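Local atomic coordinates of intramolecular trans-sialidase (PDB entry 3SLI), a protein that cleaves sialic acid from sialoglycoconjugates by intramolecular trans-sialylation, releasing 2,7-anhydro-Neu5Ac. Residues Q65-H70 with L83-G88; D577-I582 with S615-Y620. All coordinates share one frame; numbering follows the deposited sequence.

Contact 1. Residues Q65-H70 with L83-G88; sequences QDRHFH and LRNTDG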
# COMPACT_ATOMS: atom_id res chain seq x y z
N GLN A 65 -36.06 15.57 -9.15
CA GLN A 65 -34.66 15.25 -9.40
C GLN A 65 -33.99 14.36 -8.34
O GLN A 65 -32.88 13.87 -8.56
CB GLN A 65 -33.83 16.53 -9.60
CG GLN A 65 -33.77 17.47 -8.39
CD GLN A 65 -34.86 18.55 -8.37
OE1 GLN A 65 -34.75 19.51 -7.62
NE2 GLN A 65 -35.89 18.40 -9.20
N ASP A 66 -34.63 14.20 -7.19
CA ASP A 66 -34.09 13.34 -6.13
C ASP A 66 -34.85 12.01 -6.02
O ASP A 66 -34.80 11.32 -5.00
CB ASP A 66 -34.08 14.06 -4.77
CG ASP A 66 -33.07 15.20 -4.71
OD1 ASP A 66 -32.22 15.33 -5.62
OD2 ASP A 66 -33.12 15.98 -3.73
N ARG A 67 -35.56 11.65 -7.09
CA ARG A 67 -36.32 10.41 -7.13
C ARG A 67 -35.76 9.52 -8.24
O ARG A 67 -36.15 9.64 -9.41
CB ARG A 67 -37.80 10.71 -7.39
CG ARG A 67 -38.45 11.58 -6.33
CD ARG A 67 -39.92 11.80 -6.64
NE ARG A 67 -40.51 12.83 -5.79
CZ ARG A 67 -40.93 12.64 -4.55
NH1 ARG A 67 -40.84 11.45 -3.97
NH2 ARG A 67 -41.43 13.66 -3.87
N HIS A 68 -34.83 8.65 -7.87
CA HIS A 68 -34.21 7.75 -8.84
C HIS A 68 -33.28 6.74 -8.19
O HIS A 68 -32.92 6.88 -7.02
CB HIS A 68 -33.40 8.57 -9.88
CG HIS A 68 -32.34 9.45 -9.27
ND1 HIS A 68 -32.42 10.82 -9.27
CD2 HIS A 68 -31.18 9.14 -8.64
CE1 HIS A 68 -31.36 11.33 -8.68
NE2 HIS A 68 -30.58 10.33 -8.29
N PHE A 69 -32.90 5.74 -8.97
CA PHE A 69 -31.96 4.72 -8.56
C PHE A 69 -30.94 4.67 -9.68
O PHE A 69 -31.31 4.71 -10.86
CB PHE A 69 -32.61 3.34 -8.42
CG PHE A 69 -31.61 2.20 -8.49
CD1 PHE A 69 -30.81 1.89 -7.39
CD2 PHE A 69 -31.41 1.50 -9.68
CE1 PHE A 69 -29.84 0.90 -7.47
CE2 PHE A 69 -30.44 0.50 -9.78
CZ PHE A 69 -29.65 0.20 -8.67
N HIS A 70 -29.65 4.60 -9.34
CA HIS A 70 -28.63 4.50 -10.37
C HIS A 70 -27.35 3.84 -9.86
O HIS A 70 -27.07 3.84 -8.65
CB HIS A 70 -28.33 5.87 -11.02
CG HIS A 70 -27.34 6.74 -10.28
ND1 HIS A 70 -27.55 7.18 -8.99
CD2 HIS A 70 -26.18 7.31 -10.69
CE1 HIS A 70 -26.56 7.99 -8.65
NE2 HIS A 70 -25.72 8.08 -9.66
N LEU A 83 -30.04 5.20 -4.11
CA LEU A 83 -31.44 4.79 -4.19
C LEU A 83 -32.16 5.94 -3.49
O LEU A 83 -32.08 6.06 -2.25
CB LEU A 83 -31.64 3.49 -3.41
CG LEU A 83 -32.65 2.43 -3.88
CD1 LEU A 83 -33.01 1.59 -2.67
CD2 LEU A 83 -33.89 3.04 -4.54
N ARG A 84 -32.88 6.74 -4.26
CA ARG A 84 -33.53 7.94 -3.73
C ARG A 84 -35.00 8.18 -4.08
O ARG A 84 -35.45 7.86 -5.17
CB ARG A 84 -32.76 9.16 -4.25
CG ARG A 84 -31.26 9.11 -4.03
CD ARG A 84 -30.83 10.38 -3.34
NE ARG A 84 -30.33 11.37 -4.26
CZ ARG A 84 -30.25 12.68 -4.01
NH1 ARG A 84 -30.66 13.19 -2.86
NH2 ARG A 84 -29.66 13.46 -4.89
N ASN A 85 -35.70 8.82 -3.15
CA ASN A 85 -37.10 9.21 -3.35
C ASN A 85 -37.30 10.46 -2.49
O ASN A 85 -38.33 10.64 -1.87
CB ASN A 85 -38.07 8.12 -2.91
CG ASN A 85 -39.47 8.37 -3.42
OD1 ASN A 85 -40.46 8.03 -2.77
ND2 ASN A 85 -39.57 8.96 -4.60
N THR A 86 -36.30 11.34 -2.56
CA THR A 86 -36.16 12.59 -1.79
C THR A 86 -35.66 12.21 -0.39
O THR A 86 -36.00 11.14 0.15
CB THR A 86 -37.42 13.51 -1.71
OG1 THR A 86 -38.39 12.97 -0.81
CG2 THR A 86 -38.02 13.73 -3.08
N ASP A 87 -34.80 13.06 0.15
CA ASP A 87 -34.18 12.82 1.45
C ASP A 87 -35.12 12.58 2.62
O ASP A 87 -34.75 11.90 3.57
CB ASP A 87 -33.17 13.93 1.75
CG ASP A 87 -32.06 14.01 0.71
OD1 ASP A 87 -31.92 13.09 -0.14
OD2 ASP A 87 -31.32 15.00 0.73
N GLY A 88 -36.33 13.13 2.53
CA GLY A 88 -37.31 12.93 3.59
C GLY A 88 -37.91 11.53 3.60
O GLY A 88 -38.38 11.06 4.65
O HOH W 1 -34.44 15.46 -1.28
O HOH W 2 -28.39 11.48 -6.95

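Contact 2. Residues D577-I582 with S615-Y620; sequences DGKPAI and SVEWKY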
# COMPACT_ATOMS: atom_id res chain seq x y z
N ASP A 577 18.19 3.27 -26.13
CA ASP A 577 18.61 4.29 -27.11
C ASP A 577 20.14 4.41 -27.06
O ASP A 577 20.70 5.47 -27.31
CB ASP A 577 17.97 5.66 -26.83
CG ASP A 577 16.49 5.72 -27.19
OD1 ASP A 577 15.94 4.75 -27.77
OD2 ASP A 577 15.86 6.76 -26.89
N GLY A 578 20.80 3.31 -26.71
CA GLY A 578 22.25 3.28 -26.63
C GLY A 578 22.90 3.88 -25.39
O GLY A 578 24.13 3.92 -25.30
N LYS A 579 22.10 4.30 -24.41
CA LYS A 579 22.63 4.91 -23.20
C LYS A 579 22.26 4.16 -21.93
O LYS A 579 21.30 3.38 -21.92
CB LYS A 579 22.11 6.35 -23.08
CG LYS A 579 22.49 7.25 -24.24
CD LYS A 579 21.91 8.64 -24.11
CE LYS A 579 22.44 9.55 -25.21
NZ LYS A 579 21.79 10.89 -25.24
N PRO A 580 23.05 4.33 -20.85
CA PRO A 580 22.74 3.66 -19.59
C PRO A 580 21.40 4.27 -19.18
O PRO A 580 21.19 5.48 -19.34
CB PRO A 580 23.85 4.16 -18.66
CG PRO A 580 24.98 4.40 -19.59
CD PRO A 580 24.33 5.06 -20.76
N ALA A 581 20.49 3.47 -18.63
CA ALA A 581 19.18 3.98 -18.27
C ALA A 581 18.74 3.64 -16.87
O ALA A 581 19.16 2.64 -16.30
CB ALA A 581 18.15 3.48 -19.27
N ILE A 582 17.91 4.52 -16.30
CA ILE A 582 17.34 4.29 -14.98
C ILE A 582 15.82 4.46 -15.21
O ILE A 582 15.41 5.08 -16.19
CB ILE A 582 17.89 5.26 -13.89
CG1 ILE A 582 17.66 6.73 -14.27
CG2 ILE A 582 19.38 5.00 -13.68
CD1 ILE A 582 18.03 7.73 -13.18
N SER A 615 24.41 13.64 -16.13
CA SER A 615 23.15 14.34 -16.25
C SER A 615 22.14 13.33 -16.78
O SER A 615 22.43 12.62 -17.75
CB SER A 615 23.27 15.50 -17.23
OG SER A 615 22.05 16.19 -17.34
N VAL A 616 20.99 13.23 -16.13
CA VAL A 616 19.95 12.30 -16.56
C VAL A 616 18.86 13.02 -17.35
O VAL A 616 18.27 13.99 -16.87
CB VAL A 616 19.32 11.58 -15.33
CG1 VAL A 616 18.19 10.65 -15.78
CG2 VAL A 616 20.37 10.78 -14.59
N GLU A 617 18.62 12.56 -18.57
CA GLU A 617 17.58 13.12 -19.42
C GLU A 617 16.32 12.25 -19.30
O GLU A 617 16.32 11.10 -19.74
CB GLU A 617 18.04 13.14 -20.89
CG GLU A 617 16.95 13.61 -21.85
CD GLU A 617 17.22 13.27 -23.31
OE1 GLU A 617 18.22 12.57 -23.60
OE2 GLU A 617 16.42 13.70 -24.17
N TRP A 618 15.27 12.78 -18.69
CA TRP A 618 14.03 12.03 -18.54
C TRP A 618 13.26 12.13 -19.86
O TRP A 618 12.35 12.95 -20.02
CB TRP A 618 13.24 12.55 -17.34
CG TRP A 618 14.01 12.36 -16.06
CD1 TRP A 618 14.75 13.29 -15.41
CD2 TRP A 618 14.16 11.13 -15.32
NE1 TRP A 618 15.37 12.73 -14.32
CE2 TRP A 618 15.02 11.40 -14.24
CE3 TRP A 618 13.66 9.83 -15.48
CZ2 TRP A 618 15.39 10.42 -13.30
CZ3 TRP A 618 14.03 8.85 -14.55
CH2 TRP A 618 14.89 9.16 -13.48
N LYS A 619 13.65 11.27 -20.80
CA LYS A 619 13.11 11.26 -22.15
C LYS A 619 11.72 10.67 -22.37
O LYS A 619 11.00 11.13 -23.26
CB LYS A 619 14.10 10.55 -23.08
CG LYS A 619 13.82 10.72 -24.55
CD LYS A 619 14.91 10.06 -25.37
CE LYS A 619 14.76 10.41 -26.84
NZ LYS A 619 15.80 9.72 -27.65
N TYR A 620 11.35 9.66 -21.59
CA TYR A 620 10.06 9.00 -21.75
C TYR A 620 9.22 8.97 -20.48
O TYR A 620 9.76 8.90 -19.37
CB TYR A 620 10.27 7.54 -22.21
CG TYR A 620 11.06 7.38 -23.48
CD1 TYR A 620 10.46 7.56 -24.72
CD2 TYR A 620 12.42 7.03 -23.44
CE1 TYR A 620 11.18 7.40 -25.90
CE2 TYR A 620 13.16 6.86 -24.62
CZ TYR A 620 12.53 7.05 -25.85
OH TYR A 620 13.20 6.88 -27.04

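Contact 1. Residues Q65-H70 with L83-G88
His68 and Arg84 form the hydrogen-bonded pair of an antiparallel ladder, flanked by the non-hydrogen-bonded pairs Arg67-Asn85 and Phe69-Leu83. Arg84 N donates to His68 O at 2.8 Å, and His68 N returns a bond to Arg84 O at 2.9 Å; Arg67 CA adds a C-H...O contact to that same Arg84 oxygen. Past the strand ends, Asp66 O accepts from Thr86 N at 2.9 Å. On the face carrying His68 and Arg84, the Arg84 chain bends at chi2 (-127°) and chi3 (-97°), which lays one face of its guanidinium against the Asp66 carboxylate. The planes are 29° apart, and Asp66 OD1 lies 3.3 Å from Arg84 NH2, a charge pairing with no N-H aimed at the oxygen. Asp66 OD1 has its stronger salt bridge with Arg160, while Asp66 OD2 accepts from a water that in turn takes the N-H of Asp87. A salt bridge with a weak hydrogen bond, Arg84 NH1 to Asp87 OD1 at 3.0 Å, completes an Asp66-Arg84-Asp87 network, and a second water joins Arg84 NH2 to His68 NE2. Beside the face of Arg67 and Phe69, Thr86 CG2 from the turn lies over the Arg67 guanidinium, 3.4 Å from Arg67 CZ, and Phe69 CD1 rests on Leu83 CG. The hairpin of strands 67-74 and 79-85 is set between strands 51-58 and 91-96 in a lectin-like beta sandwich, with strand 158-160 touching His68.

Contact 2. Residues D577-I582 with S615-Y620
Strands 579-582 and 615-620, which meet through Ile582, Val616 and Trp618, keep their axes 8.7 Å apart at the closest because strand 596-605 lies between them in the four-stranded blade, whose twist, probably with a bulge at Lys619 and Tyr620, turns them 72° to each other. Contact is therefore made by side chains alone. At the apolar end, the buried Ile582 places CD1 3.5 Å from Trp618 CH2 and 3.9 Å from Val616 CG1. The isoleucine and tryptophan side chains cross at about a right angle, and Val616 CG1 also lies over one face of the indole, toward its rim. Tyr529, on strand 526-530 of another blade, packs against both Ile582 and Val616.

At the exposed end, Asp577 in the turn before strand 579-587 faces Lys619 and Tyr620, whose side chains come from the opposite direction. Tyr620 OH donates to Asp577 OD2 at 2.7 Å, and that oxygen receives it on its syn lone pair while sitting at the edge of the phenol ring, in its plane. With CG anti to the backbone N (chi1 -167°), the extended Lys619 chain carries NZ to the same Asp577 OD2, 3.1 Å away and met from above the carboxylate plane, in a salt bridge. Lys619 and Tyr620 form a classic beta bulge opposite Ile600, and Lys619 CG covers part of the Tyr620 ring. Lys579 NZ bonds Asn604 OD1; Glu617 OE1, of opposite charge, is 4.3 Å from Lys579 NZ, too far for a salt bridge. Two donors on one oxygen should favour the ionised form of Asp577 and pin the turn to the blade's outermost strand.

Contact 1 and contact 2 belong to different domains of the single chain, their centres 55 Å apart and their nearest atoms about 37 Å apart, so neither touches the other. Residues 65-70 and 83-88 lie on adjacent strands of one hairpin in the N-terminal lectin-like domain, whereas 577-582 and 615-620 lie on the second and fourth strands of one blade in the catalytic beta-propeller, joined across an intervening strand. Backbone bonding with a salt-bridge network therefore characterises contact 1, and side-chain bridging characterises contact 2. The bound 2,7-anhydro-Neu5Ac occupies the propeller, remote from both contacts, and its position there indicates that neither is part of its site.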